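Local coordinates for thioredoxin domain-containing protein (Sinorhizobium meliloti, PDB 3U5R) that is of unknown function but has the thioredoxin-like fold of the AhpC/TSA peroxiredoxin family, and so probably acts as an antioxidant oxidoreductase, at residues N99-Q104 / N202-A207; V64-N69 / S134-Y139; A82-D87 / D177-V182. All blocks are in the same frame, centred on the assembly; numbering follows the deposited sequence.

Contact 1 (N99-Q104 / N202-A207); sequences NSNDAQ and NIKWTA
The loop leaving the C-terminal end of strand 93-99 of the thioredoxin-like sheet is joined here to the C-terminal tail of the chain, which follows strand 199-202, and Asp102 and Lys204 make the backbone bond that ties them. Asp102 N donates to Lys204 O at 3.0 Å, with an N-H...O angle of 146° and the donor in the carbonyl plane. Lys204 presents that oxygen from the centre of an inverse gamma turn. One residue earlier, the amide group of Asn101 lies against the tail: its CG is 3.9 Å from Lys204 CG, and the two side chains cross obliquely. The lysine then bends at chi2 and chi4 and leads its charge away from the loop, so that Lys204 NZ reaches both Asn202 O and Asn202 OD1, each at 2.9 Å; the second is approached from above the amide's carbonyl plane. A long, flexible residue suits this place because its methylenes pack against Asn101 while its ammonium group ties down the start of its own segment. At the far end Asp102 crosses Thr206 at about a right angle, with Asp102 CB 3.7 Å from Thr206 CG2. Two Asx turns shape the loop in this part of the fold, where the chain comes off the sheet: Asn99 OD1 accepts from Asn101 N at 3.1 Å, and Asp102 OD1 from Gln104 N at 2.9 Å. Short polar side chains fit such turns, since their oxygens curl back onto the following backbone. Gln133 reaches both segments, its NE2 donating to Ser100 O and Lys204 O and its OE1 accepting from Thr206 N. Ser100 OG is bonded to Asp130, and Ile203 CG2 lies 3.6 Å above the centre of the Trp205 ring.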
ATOM      1  N   ASN A  99      -7.906   0.033  -2.215  1.00 11.93           N
ATOM      2  CA  ASN A  99      -8.579  -1.248  -2.154  1.00 14.51           C
ATOM      3  C   ASN A  99      -9.116  -1.459  -3.564  1.00 15.41           C
ATOM      4  O   ASN A  99     -10.070  -0.741  -3.974  1.00 15.40           O
ATOM      5  CB  ASN A  99      -9.730  -1.164  -1.143  1.00 13.03           C
ATOM      6  CG  ASN A  99     -10.412  -2.463  -0.959  1.00 15.44           C
ATOM      7  OD1 ASN A  99     -10.740  -3.170  -1.945  1.00 17.22           O
ATOM      8  ND2 ASN A  99     -10.600  -2.844   0.310  1.00 13.89           N
ATOM      9  N   SER A 100      -8.532  -2.383  -4.316  1.00 14.80           N
ATOM     10  CA  SER A 100      -8.996  -2.644  -5.691  1.00 17.25           C
ATOM     11  C   SER A 100      -9.857  -3.879  -5.804  1.00 18.65           C
ATOM     12  O   SER A 100     -10.186  -4.271  -6.918  1.00 18.73           O
ATOM     13  CB  SER A 100      -7.840  -2.862  -6.667  1.00 19.14           C
ATOM     14  OG  SER A 100      -6.965  -1.801  -6.524  1.00 20.61           O
ATOM     15  N   ASN A 101     -10.238  -4.465  -4.668  1.00 17.53           N
ATOM     16  CA  ASN A 101     -10.947  -5.719  -4.715  1.00 19.73           C
ATOM     17  C   ASN A 101     -12.434  -5.556  -5.172  1.00 21.76           C
ATOM     18  O   ASN A 101     -13.130  -4.595  -4.800  1.00 18.29           O
ATOM     19  CB  ASN A 101     -10.878  -6.411  -3.354  1.00 19.55           C
ATOM     20  CG  ASN A 101      -9.548  -7.120  -3.100  1.00 18.63           C
ATOM     21  OD1 ASN A 101      -9.337  -7.651  -2.020  1.00 27.49           O
ATOM     22  ND2 ASN A 101      -8.663  -7.141  -4.065  1.00 16.12           N
ATOM     23  N   ASP A 102     -12.907  -6.531  -5.941  1.00 22.08           N
ATOM     24  CA  ASP A 102     -14.260  -6.467  -6.501  1.00 25.18           C
ATOM     25  C   ASP A 102     -15.319  -6.579  -5.387  1.00 26.02           C
ATOM     26  O   ASP A 102     -15.448  -7.624  -4.707  1.00 24.73           O
ATOM     27  CB  ASP A 102     -14.384  -7.584  -7.515  1.00 25.68           C
ATOM     28  CG  ASP A 102     -15.827  -7.836  -7.986  1.00 32.45           C
ATOM     29  OD1 ASP A 102     -16.802  -7.176  -7.546  1.00 31.82           O
ATOM     30  OD2 ASP A 102     -15.956  -8.768  -8.829  1.00 41.48           O
ATOM     31  N   ALA A 103     -16.057  -5.489  -5.162  1.00 27.16           N
ATOM     32  CA  ALA A 103     -16.839  -5.427  -3.952  1.00 29.02           C
ATOM     33  C   ALA A 103     -18.248  -6.030  -4.160  1.00 30.73           C
ATOM     34  O   ALA A 103     -18.991  -6.187  -3.183  1.00 31.35           O
ATOM     35  CB  ALA A 103     -16.920  -4.020  -3.443  1.00 29.00           C
ATOM     36  N   GLN A 104     -18.598  -6.361  -5.408  1.00 32.12           N
ATOM     37  CA  GLN A 104     -19.830  -7.131  -5.688  1.00 34.60           C
ATOM     38  C   GLN A 104     -19.556  -8.547  -5.197  1.00 34.54           C
ATOM     39  O   GLN A 104     -20.366  -9.098  -4.426  1.00 35.95           O
ATOM     40  CB  GLN A 104     -20.188  -7.158  -7.187  1.00 34.74           C
ATOM     41  CG  GLN A 104     -20.277  -5.811  -7.901  1.00 38.88           C
ATOM     42  CD  GLN A 104     -21.422  -4.913  -7.401  1.00 47.23           C
ATOM     43  OE1 GLN A 104     -21.192  -3.877  -6.742  1.00 48.90           O
ATOM     44  NE2 GLN A 104     -22.660  -5.300  -7.721  1.00 49.33           N
ATOM     45  N   ASN A 202      -4.729 -12.960  -3.423  1.00 20.63           N
ATOM     46  CA  ASN A 202      -4.798 -12.294  -4.726  1.00 23.71           C
ATOM     47  C   ASN A 202      -5.794 -11.141  -4.654  1.00 23.01           C
ATOM     48  O   ASN A 202      -6.820 -11.197  -3.944  1.00 20.90           O
ATOM     49  CB  ASN A 202      -5.126 -13.232  -5.915  1.00 24.66           C
ATOM     50  CG  ASN A 202      -6.513 -13.877  -5.786  1.00 31.74           C
ATOM     51  OD1 ASN A 202      -6.835 -14.449  -4.750  1.00 39.99           O
ATOM     52  ND2 ASN A 202      -7.361 -13.742  -6.828  1.00 42.98           N
ATOM     53  N   ILE A 203      -5.465 -10.077  -5.387  1.00 22.82           N
ATOM     54  CA  ILE A 203      -6.439  -9.065  -5.749  1.00 21.78           C
ATOM     55  C   ILE A 203      -7.644  -9.748  -6.369  1.00 23.39           C
ATOM     56  O   ILE A 203      -7.537 -10.587  -7.277  1.00 21.63           O
ATOM     57  CB  ILE A 203      -5.793  -7.977  -6.696  1.00 21.31           C
ATOM     58  CG1 ILE A 203      -4.636  -7.323  -5.909  1.00 21.45           C
ATOM     59  CG2 ILE A 203      -6.875  -6.973  -7.269  1.00 20.56           C
ATOM     60  CD1 ILE A 203      -4.377  -5.900  -6.029  1.00 23.29           C
ATOM     61  N   LYS A 204      -8.831  -9.375  -5.907  1.00 23.85           N
ATOM     62  CA  LYS A 204     -10.012 -10.029  -6.436  1.00 25.83           C
ATOM     63  C   LYS A 204     -10.498  -9.302  -7.688  1.00 25.43           C
ATOM     64  O   LYS A 204     -11.372  -8.446  -7.607  1.00 23.25           O
ATOM     65  CB  LYS A 204     -11.072 -10.061  -5.333  1.00 25.76           C
ATOM     66  CG  LYS A 204     -10.554 -10.784  -4.074  1.00 29.11           C
ATOM     67  CD  LYS A 204     -10.170 -12.229  -4.456  1.00 32.61           C
ATOM     68  CE  LYS A 204      -9.974 -13.168  -3.251  1.00 40.59           C
ATOM     69  NZ  LYS A 204      -8.555 -13.244  -2.800  1.00 45.10           N
ATOM     70  N   TRP A 205      -9.891  -9.649  -8.825  1.00 26.24           N
ATOM     71  CA  TRP A 205     -10.218  -9.080 -10.127  1.00 27.14           C
ATOM     72  C   TRP A 205     -11.693  -9.393 -10.437  1.00 29.02           C
ATOM     73  O   TRP A 205     -12.172 -10.489 -10.137  1.00 28.34           O
ATOM     74  CB  TRP A 205      -9.342  -9.748 -11.193  1.00 27.39           C
ATOM     75  CG  TRP A 205      -7.911  -9.580 -10.842  1.00 26.46           C
ATOM     76  CD1 TRP A 205      -7.060 -10.530 -10.385  1.00 26.10           C
ATOM     77  CD2 TRP A 205      -7.163  -8.334 -10.874  1.00 26.35           C
ATOM     78  NE1 TRP A 205      -5.803  -9.969 -10.147  1.00 24.08           N
ATOM     79  CE2 TRP A 205      -5.850  -8.625 -10.454  1.00 24.38           C
ATOM     80  CE3 TRP A 205      -7.493  -7.010 -11.215  1.00 23.30           C
ATOM     81  CZ2 TRP A 205      -4.856  -7.639 -10.350  1.00 23.90           C
ATOM     82  CZ3 TRP A 205      -6.472  -6.019 -11.137  1.00 21.44           C
ATOM     83  CH2 TRP A 205      -5.183  -6.355 -10.701  1.00 25.09           C
ATOM     84  N   THR A 206     -12.418  -8.411 -10.969  1.00 30.22           N
ATOM     85  CA  THR A 206     -13.793  -8.643 -11.459  1.00 32.79           C
ATOM     86  C   THR A 206     -13.695  -9.636 -12.631  1.00 35.12           C
ATOM     87  O   THR A 206     -12.746  -9.549 -13.411  1.00 35.00           O
ATOM     88  CB  THR A 206     -14.401  -7.341 -11.953  1.00 32.91           C
ATOM     89  OG1 THR A 206     -13.699  -6.944 -13.137  1.00 38.69           O
ATOM     90  CG2 THR A 206     -14.192  -6.268 -10.965  1.00 27.50           C
ATOM     91  N   ALA A 207     -14.638 -10.595 -12.735  1.00 39.40           N
ATOM     92  CA  ALA A 207     -14.663 -11.580 -13.873  1.00 42.69           C
ATOM     93  C   ALA A 207     -14.472 -10.817 -15.176  1.00 44.58           C
ATOM     94  O   ALA A 207     -15.308  -9.983 -15.514  1.00 46.25           O
TER

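Contact 2 (V64-N69 / S134-Y139); sequences VAFISN and SVAKAY
Strand 64-66 and helix 134-139 meet across a face of the central sheet, their short axes 10.6 Å apart at closest and their directions at 115°, so the helix runs steeply across the strand. Phe66 bridges most of that gap. Its CG stands anti to its own carbonyl carbon (chi1 -66°), and the ring extends to the helix, where Phe66 CE1 comes within 3.4 Å of Ala136 CA. A residue as small as alanine suits this spot, since the ring can come right up to the helix backbone. On the next turn, Phe66 CZ packs 3.7 Å from Tyr139 CB; the two rings have centroids 5.7 Å apart and planes inclined at 56°. Val64, two residues back on the same side of the strand, lays its CG1 over one face of the Tyr139 ring, offset toward the rim, while its CG2 is 4.0 Å from Tyr139 CE2. Tyrosine can thus bury its ring among apolar groups and still satisfy its hydroxyl, which is hydrogen-bonded to Ala39 O. Asp130 accepts from the backbone N of Val135 and Ala136 at the start of the helix. Val64 also touches Val96 and Ile98 of strand 93-99, and both Val64 and Tyr139 pack on Tyr150 of strand 146-150.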
ATOM      1  N   VAL A  64       2.605   3.595  -2.029  1.00 11.90           N
ATOM      2  CA  VAL A  64       1.315   3.251  -2.565  1.00 11.46           C
ATOM      3  C   VAL A  64       1.104   1.810  -2.135  1.00 13.45           C
ATOM      4  O   VAL A  64       1.944   0.936  -2.446  1.00 13.39           O
ATOM      5  CB  VAL A  64       1.261   3.353  -4.088  1.00 13.92           C
ATOM      6  CG1 VAL A  64      -0.173   2.935  -4.603  1.00 13.36           C
ATOM      7  CG2 VAL A  64       1.604   4.783  -4.541  1.00 10.73           C
ATOM      8  N   ALA A  65      -0.004   1.534  -1.417  1.00 12.11           N
ATOM      9  CA  ALA A  65      -0.189   0.224  -0.799  1.00 12.49           C
ATOM     10  C   ALA A  65      -1.485  -0.341  -1.188  1.00 11.72           C
ATOM     11  O   ALA A  65      -2.542   0.295  -0.930  1.00 14.64           O
ATOM     12  CB  ALA A  65      -0.120   0.386   0.813  1.00 13.88           C
ATOM     13  N   PHE A  66      -1.491  -1.488  -1.857  1.00 11.18           N
ATOM     14  CA  PHE A  66      -2.767  -2.124  -2.201  1.00 11.98           C
ATOM     15  C   PHE A  66      -3.156  -3.066  -1.068  1.00 14.86           C
ATOM     16  O   PHE A  66      -2.456  -4.028  -0.785  1.00 14.59           O
ATOM     17  CB  PHE A  66      -2.667  -2.885  -3.540  1.00 11.72           C
ATOM     18  CG  PHE A  66      -2.445  -1.965  -4.692  1.00 11.27           C
ATOM     19  CD1 PHE A  66      -3.508  -1.539  -5.474  1.00 12.56           C
ATOM     20  CD2 PHE A  66      -1.189  -1.442  -4.920  1.00 11.98           C
ATOM     21  CE1 PHE A  66      -3.315  -0.635  -6.506  1.00 13.86           C
ATOM     22  CE2 PHE A  66      -0.975  -0.512  -5.970  1.00 13.78           C
ATOM     23  CZ  PHE A  66      -2.033  -0.139  -6.765  1.00 13.35           C
ATOM     24  N   ILE A  67      -4.261  -2.769  -0.397  1.00 15.18           N
ATOM     25  CA  ILE A  67      -4.658  -3.571   0.738  1.00 14.87           C
ATOM     26  C   ILE A  67      -6.133  -4.018   0.599  1.00 15.90           C
ATOM     27  O   ILE A  67      -6.733  -3.868  -0.456  1.00 14.35           O
ATOM     28  CB  ILE A  67      -4.393  -2.809   2.071  1.00 15.73           C
ATOM     29  CG1 ILE A  67      -5.164  -1.486   2.131  1.00 16.14           C
ATOM     30  CG2 ILE A  67      -2.951  -2.512   2.230  1.00 13.03           C
ATOM     31  CD1 ILE A  67      -5.054  -0.889   3.528  1.00 11.67           C
ATOM     32  N   SER A  68      -6.711  -4.514   1.685  1.00 16.16           N
ATOM     33  CA  SER A  68      -8.003  -5.135   1.673  1.00 17.49           C
ATOM     34  C   SER A  68      -8.557  -4.960   3.134  1.00 17.87           C
ATOM     35  O   SER A  68      -7.779  -4.702   4.074  1.00 16.21           O
ATOM     36  CB  SER A  68      -7.847  -6.638   1.332  1.00 18.47           C
ATOM     37  OG  SER A  68      -8.889  -7.422   1.920  1.00 24.64           O
ATOM     38  N   ASN A  69      -9.873  -5.023   3.284  1.00 18.31           N
ATOM     39  CA  ASN A  69     -10.499  -4.967   4.597  1.00 21.69           C
ATOM     40  C   ASN A  69     -10.555  -6.321   5.335  1.00 23.70           C
ATOM     41  O   ASN A  69     -10.755  -6.323   6.561  1.00 26.68           O
ATOM     42  CB  ASN A  69     -11.948  -4.418   4.479  1.00 20.69           C
ATOM     43  CG  ASN A  69     -11.963  -2.976   3.963  1.00 22.99           C
ATOM     44  OD1 ASN A  69     -10.997  -2.200   4.221  1.00 18.01           O
ATOM     45  ND2 ASN A  69     -12.980  -2.633   3.189  1.00 18.42           N
ATOM     46  N   SER A 134      -8.448  -0.284 -12.687  1.00 19.43           N
ATOM     47  CA  SER A 134      -7.431   0.224 -13.657  1.00 18.93           C
ATOM     48  C   SER A 134      -6.127   0.621 -12.907  1.00 17.78           C
ATOM     49  O   SER A 134      -5.045   0.412 -13.397  1.00 17.14           O
ATOM     50  CB  SER A 134      -7.977   1.429 -14.447  1.00 18.16           C
ATOM     51  OG  SER A 134      -8.077   2.547 -13.577  1.00 23.71           O
ATOM     52  N   VAL A 135      -6.220   1.157 -11.691  1.00 16.14           N
ATOM     53  CA  VAL A 135      -4.976   1.520 -11.013  1.00 15.60           C
ATOM     54  C   VAL A 135      -4.176   0.266 -10.559  1.00 16.03           C
ATOM     55  O   VAL A 135      -2.993   0.217 -10.808  1.00 14.73           O
ATOM     56  CB  VAL A 135      -5.236   2.528  -9.837  1.00 17.62           C
ATOM     57  CG1 VAL A 135      -3.945   2.863  -9.097  1.00 15.95           C
ATOM     58  CG2 VAL A 135      -6.031   3.797 -10.417  1.00 17.66           C
ATOM     59  N   ALA A 136      -4.815  -0.719  -9.931  1.00 13.48           N
ATOM     60  CA  ALA A 136      -4.115  -1.942  -9.585  1.00 16.20           C
ATOM     61  C   ALA A 136      -3.397  -2.505 -10.849  1.00 17.43           C
ATOM     62  O   ALA A 136      -2.243  -2.946 -10.796  1.00 16.84           O
ATOM     63  CB  ALA A 136      -5.130  -2.980  -9.011  1.00 15.62           C
ATOM     64  N   LYS A 137      -4.098  -2.485 -11.984  1.00 17.98           N
ATOM     65  CA  LYS A 137      -3.472  -2.982 -13.234  1.00 19.28           C
ATOM     66  C   LYS A 137      -2.305  -2.150 -13.729  1.00 17.72           C
ATOM     67  O   LYS A 137      -1.263  -2.719 -14.136  1.00 18.65           O
ATOM     68  CB  LYS A 137      -4.514  -3.075 -14.361  1.00 20.48           C
ATOM     69  CG  LYS A 137      -5.574  -4.121 -14.207  1.00 26.68           C
ATOM     70  CD  LYS A 137      -6.345  -4.220 -15.603  1.00 33.40           C
ATOM     71  CE  LYS A 137      -7.843  -4.464 -15.455  1.00 41.04           C
ATOM     72  NZ  LYS A 137      -8.568  -4.136 -16.752  1.00 43.88           N
ATOM     73  N   ALA A 138      -2.408  -0.810 -13.637  1.00 17.59           N
ATOM     74  CA  ALA A 138      -1.277   0.057 -14.046  1.00 18.37           C
ATOM     75  C   ALA A 138      -0.038  -0.097 -13.147  1.00 18.25           C
ATOM     76  O   ALA A 138       1.064   0.026 -13.643  1.00 17.54           O
ATOM     77  CB  ALA A 138      -1.699   1.601 -14.119  1.00 17.98           C
ATOM     78  N   TYR A 139      -0.221  -0.347 -11.834  1.00 16.83           N
ATOM     79  CA  TYR A 139       0.932  -0.530 -10.913  1.00 14.80           C
ATOM     80  C   TYR A 139       1.483  -1.934 -11.019  1.00 15.54           C
ATOM     81  O   TYR A 139       2.657  -2.168 -10.667  1.00 17.10           O
ATOM     82  CB  TYR A 139       0.501  -0.220  -9.432  1.00 15.89           C
ATOM     83  CG  TYR A 139       0.638   1.255  -9.116  1.00 13.12           C
ATOM     84  CD1 TYR A 139      -0.229   2.159  -9.650  1.00 14.38           C
ATOM     85  CD2 TYR A 139       1.707   1.745  -8.381  1.00 14.31           C
ATOM     86  CE1 TYR A 139      -0.109   3.492  -9.426  1.00 14.79           C
ATOM     87  CE2 TYR A 139       1.833   3.135  -8.156  1.00 10.14           C
ATOM     88  CZ  TYR A 139       0.942   3.966  -8.677  1.00 13.50           C
ATOM     89  OH  TYR A 139       1.078   5.315  -8.491  1.00 13.62           O
TER

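Contact 3 (A82-D87 / D177-V182); sequences AKFAGD and DLRAAV
Arg179 holds Asp87 end-on, with NH1 and NH2 both directed at a single carboxylate oxygen. Arg179 NH2 is 2.7 Å from Asp87 OD2, and Asp87 OD2 receives Arg179 NH1, at 3.0 Å, on its anti lone pair, the one away from the other carboxylate oxygen. The oxygen sits close to the guanidinium plane, while the carboxylate plane is turned 58° from it. Arginine suits this position because its chain, extended from CG to NE, can span the distance between the helices. On the way, the arginine chain and the Phe84 side chain run antiparallel alongside each other: Arg179 CG meets the ring edge 3.6 Å from Phe84 CD1, which in turn lies over one face of the guanidinium, the two planes 88° apart. These groups link helix 78-88 to helix 176-186, two helices running nearly parallel on one face of the thioredoxin-like sheet, with local axes 11.6 Å apart and at 15°. Phe84 is long enough to reach across this gap: its CZ is 3.6 Å from Leu178 CD1 and 3.8 Å from Val182 CG2. Beneath them, Leu63 of strand 61-66 touches both Phe84 and Leu178, while Phe147 and Leu149 of strand 146-150 support Leu178 and Val182 respectively. Farther out, Arg179 NE makes a weak hydrogen bond to Thr174 O, and the Tyr88 ring meets that of Phe84.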
ATOM      1  N   ALA A  82      -0.999   1.553  10.431  1.00 17.09           N
ATOM      2  CA  ALA A  82      -1.499   2.827  10.875  1.00 17.71           C
ATOM      3  C   ALA A  82      -0.429   3.503  11.749  1.00 18.65           C
ATOM      4  O   ALA A  82      -0.196   4.732  11.646  1.00 18.84           O
ATOM      5  CB  ALA A  82      -2.865   2.646  11.624  1.00 18.84           C
ATOM      6  N   LYS A  83       0.239   2.720  12.589  1.00 17.25           N
ATOM      7  CA  LYS A  83       1.327   3.254  13.419  1.00 17.10           C
ATOM      8  C   LYS A  83       2.517   3.774  12.559  1.00 17.54           C
ATOM      9  O   LYS A  83       3.041   4.929  12.725  1.00 16.11           O
ATOM     10  CB  LYS A  83       1.800   2.133  14.369  1.00 19.23           C
ATOM     11  CG  LYS A  83       3.125   2.410  15.141  1.00 24.09           C
ATOM     12  CD  LYS A  83       3.010   3.691  15.944  1.00 36.05           C
ATOM     13  CE  LYS A  83       4.155   3.760  17.009  1.00 41.92           C
ATOM     14  NZ  LYS A  83       4.501   2.294  17.266  1.00 43.60           N
ATOM     15  N   PHE A  84       2.933   2.939  11.611  1.00 17.26           N
ATOM     16  CA  PHE A  84       4.005   3.298  10.662  1.00 17.80           C
ATOM     17  C   PHE A  84       3.676   4.603   9.949  1.00 17.18           C
ATOM     18  O   PHE A  84       4.488   5.533   9.929  1.00 17.14           O
ATOM     19  CB  PHE A  84       4.099   2.164   9.635  1.00 17.93           C
ATOM     20  CG  PHE A  84       4.901   2.495   8.395  1.00 19.26           C
ATOM     21  CD1 PHE A  84       6.252   2.343   8.376  1.00 19.73           C
ATOM     22  CD2 PHE A  84       4.283   2.905   7.239  1.00 20.25           C
ATOM     23  CE1 PHE A  84       7.014   2.605   7.181  1.00 22.34           C
ATOM     24  CE2 PHE A  84       5.056   3.132   6.055  1.00 21.26           C
ATOM     25  CZ  PHE A  84       6.383   3.003   6.068  1.00 14.71           C
ATOM     26  N   ALA A  85       2.509   4.657   9.293  1.00 17.13           N
ATOM     27  CA  ALA A  85       2.196   5.885   8.537  1.00 17.98           C
ATOM     28  C   ALA A  85       2.203   7.115   9.482  1.00 18.15           C
ATOM     29  O   ALA A  85       2.771   8.138   9.132  1.00 16.76           O
ATOM     30  CB  ALA A  85       0.876   5.778   7.759  1.00 18.09           C
ATOM     31  N   GLY A  86       1.584   6.992  10.669  1.00 17.37           N
ATOM     32  CA  GLY A  86       1.575   8.082  11.667  1.00 18.24           C
ATOM     33  C   GLY A  86       2.995   8.463  12.099  1.00 18.86           C
ATOM     34  O   GLY A  86       3.350   9.668  12.162  1.00 20.71           O
ATOM     35  N   ASP A  87       3.844   7.477  12.341  1.00 18.29           N
ATOM     36  CA  ASP A  87       5.198   7.748  12.783  1.00 19.83           C
ATOM     37  C   ASP A  87       5.912   8.681  11.781  1.00 19.88           C
ATOM     38  O   ASP A  87       6.741   9.465  12.186  1.00 18.90           O
ATOM     39  CB  ASP A  87       6.043   6.460  12.822  1.00 20.07           C
ATOM     40  CG  ASP A  87       5.853   5.635  14.094  1.00 24.02           C
ATOM     41  OD1 ASP A  87       5.194   6.163  15.022  1.00 26.29           O
ATOM     42  OD2 ASP A  87       6.323   4.443  14.113  1.00 22.72           O
ATOM     43  N   ASP A 177      11.468  -3.862   7.329  1.00 17.09           N
ATOM     44  CA  ASP A 177      11.920  -3.758   5.915  1.00 18.43           C
ATOM     45  C   ASP A 177      11.470  -2.439   5.266  1.00 17.32           C
ATOM     46  O   ASP A 177      12.308  -1.710   4.686  1.00 16.33           O
ATOM     47  CB  ASP A 177      11.449  -4.959   5.050  1.00 19.00           C
ATOM     48  CG  ASP A 177      12.110  -6.318   5.463  1.00 25.70           C
ATOM     49  OD1 ASP A 177      12.516  -6.418   6.612  1.00 32.99           O
ATOM     50  OD2 ASP A 177      12.162  -7.317   4.674  1.00 35.00           O
ATOM     51  N   LEU A 178      10.185  -2.115   5.394  1.00 14.90           N
ATOM     52  CA  LEU A 178       9.673  -0.858   4.836  1.00 15.93           C
ATOM     53  C   LEU A 178      10.225   0.350   5.546  1.00 13.41           C
ATOM     54  O   LEU A 178      10.605   1.329   4.910  1.00 16.15           O
ATOM     55  CB  LEU A 178       8.130  -0.803   4.883  1.00 15.32           C
ATOM     56  CG  LEU A 178       7.344  -0.536   3.652  1.00 22.00           C
ATOM     57  CD1 LEU A 178       5.968  -0.011   4.060  1.00 23.06           C
ATOM     58  CD2 LEU A 178       8.043   0.296   2.580  1.00 22.19           C
ATOM     59  N   ARG A 179      10.309   0.283   6.870  1.00 13.35           N
ATOM     60  CA  ARG A 179      10.916   1.372   7.632  1.00 12.82           C
ATOM     61  C   ARG A 179      12.326   1.638   7.177  1.00 13.64           C
ATOM     62  O   ARG A 179      12.660   2.756   6.911  1.00 13.82           O
ATOM     63  CB  ARG A 179      10.886   1.086   9.130  1.00 10.83           C
ATOM     64  CG  ARG A 179       9.418   1.182   9.665  1.00 11.84           C
ATOM     65  CD  ARG A 179       9.343   0.639  11.184  1.00 15.34           C
ATOM     66  NE  ARG A 179       8.022   0.862  11.795  1.00 12.69           N
ATOM     67  CZ  ARG A 179       7.602   1.996  12.337  1.00 13.23           C
ATOM     68  NH1 ARG A 179       8.380   3.059  12.457  1.00 14.64           N
ATOM     69  NH2 ARG A 179       6.407   2.005  12.925  1.00 18.82           N
ATOM     70  N   ALA A 180      13.155   0.601   7.090  1.00 15.92           N
ATOM     71  CA  ALA A 180      14.524   0.792   6.611  1.00 16.55           C
ATOM     72  C   ALA A 180      14.570   1.464   5.218  1.00 15.09           C
ATOM     73  O   ALA A 180      15.352   2.399   5.007  1.00 17.84           O
ATOM     74  CB  ALA A 180      15.330  -0.567   6.643  1.00 16.67           C
ATOM     75  N   ALA A 181      13.707   1.043   4.303  1.00 14.76           N
ATOM     76  CA  ALA A 181      13.620   1.615   2.942  1.00 13.12           C
ATOM     77  C   ALA A 181      13.195   3.119   2.984  1.00 15.26           C
ATOM     78  O   ALA A 181      13.831   3.981   2.372  1.00 15.03           O
ATOM     79  CB  ALA A 181      12.629   0.790   2.096  1.00 11.37           C
ATOM     80  N   VAL A 182      12.160   3.442   3.764  1.00 12.32           N
ATOM     81  CA  VAL A 182      11.758   4.840   3.924  1.00 13.82           C
ATOM     82  C   VAL A 182      12.872   5.724   4.497  1.00 14.28           C
ATOM     83  O   VAL A 182      13.134   6.824   3.959  1.00 12.86           O
ATOM     84  CB  VAL A 182      10.456   4.966   4.781  1.00 13.79           C
ATOM     85  CG1 VAL A 182      10.129   6.479   4.995  1.00 14.99           C
ATOM     86  CG2 VAL A 182       9.327   4.271   4.032  1.00 15.91           C
TER

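Contact 2 is wholly buried, whereas contacts 1 and 3 are partly buried and lie on opposite sides of the chain's centre, their own centres about 26 Å apart. Strand 61-66 connects contacts 2 and 3: residues 64-66 form one side of the former, and Leu63 supports the helix pair of the latter. Contacts 1 and 2 touch directly, Ser100 OG lying 3.3 Å from Ala136 CB, while the nearest atoms of contacts 2 and 3 are about 7 Å apart. The chemistry follows the setting: one backbone hydrogen bond joins the two loops directly in contact 1, and Gln133 bonds to both; apolar and aromatic groups fill contact 2, and contact 3 joins a hydrophobic underside to a salt bridge.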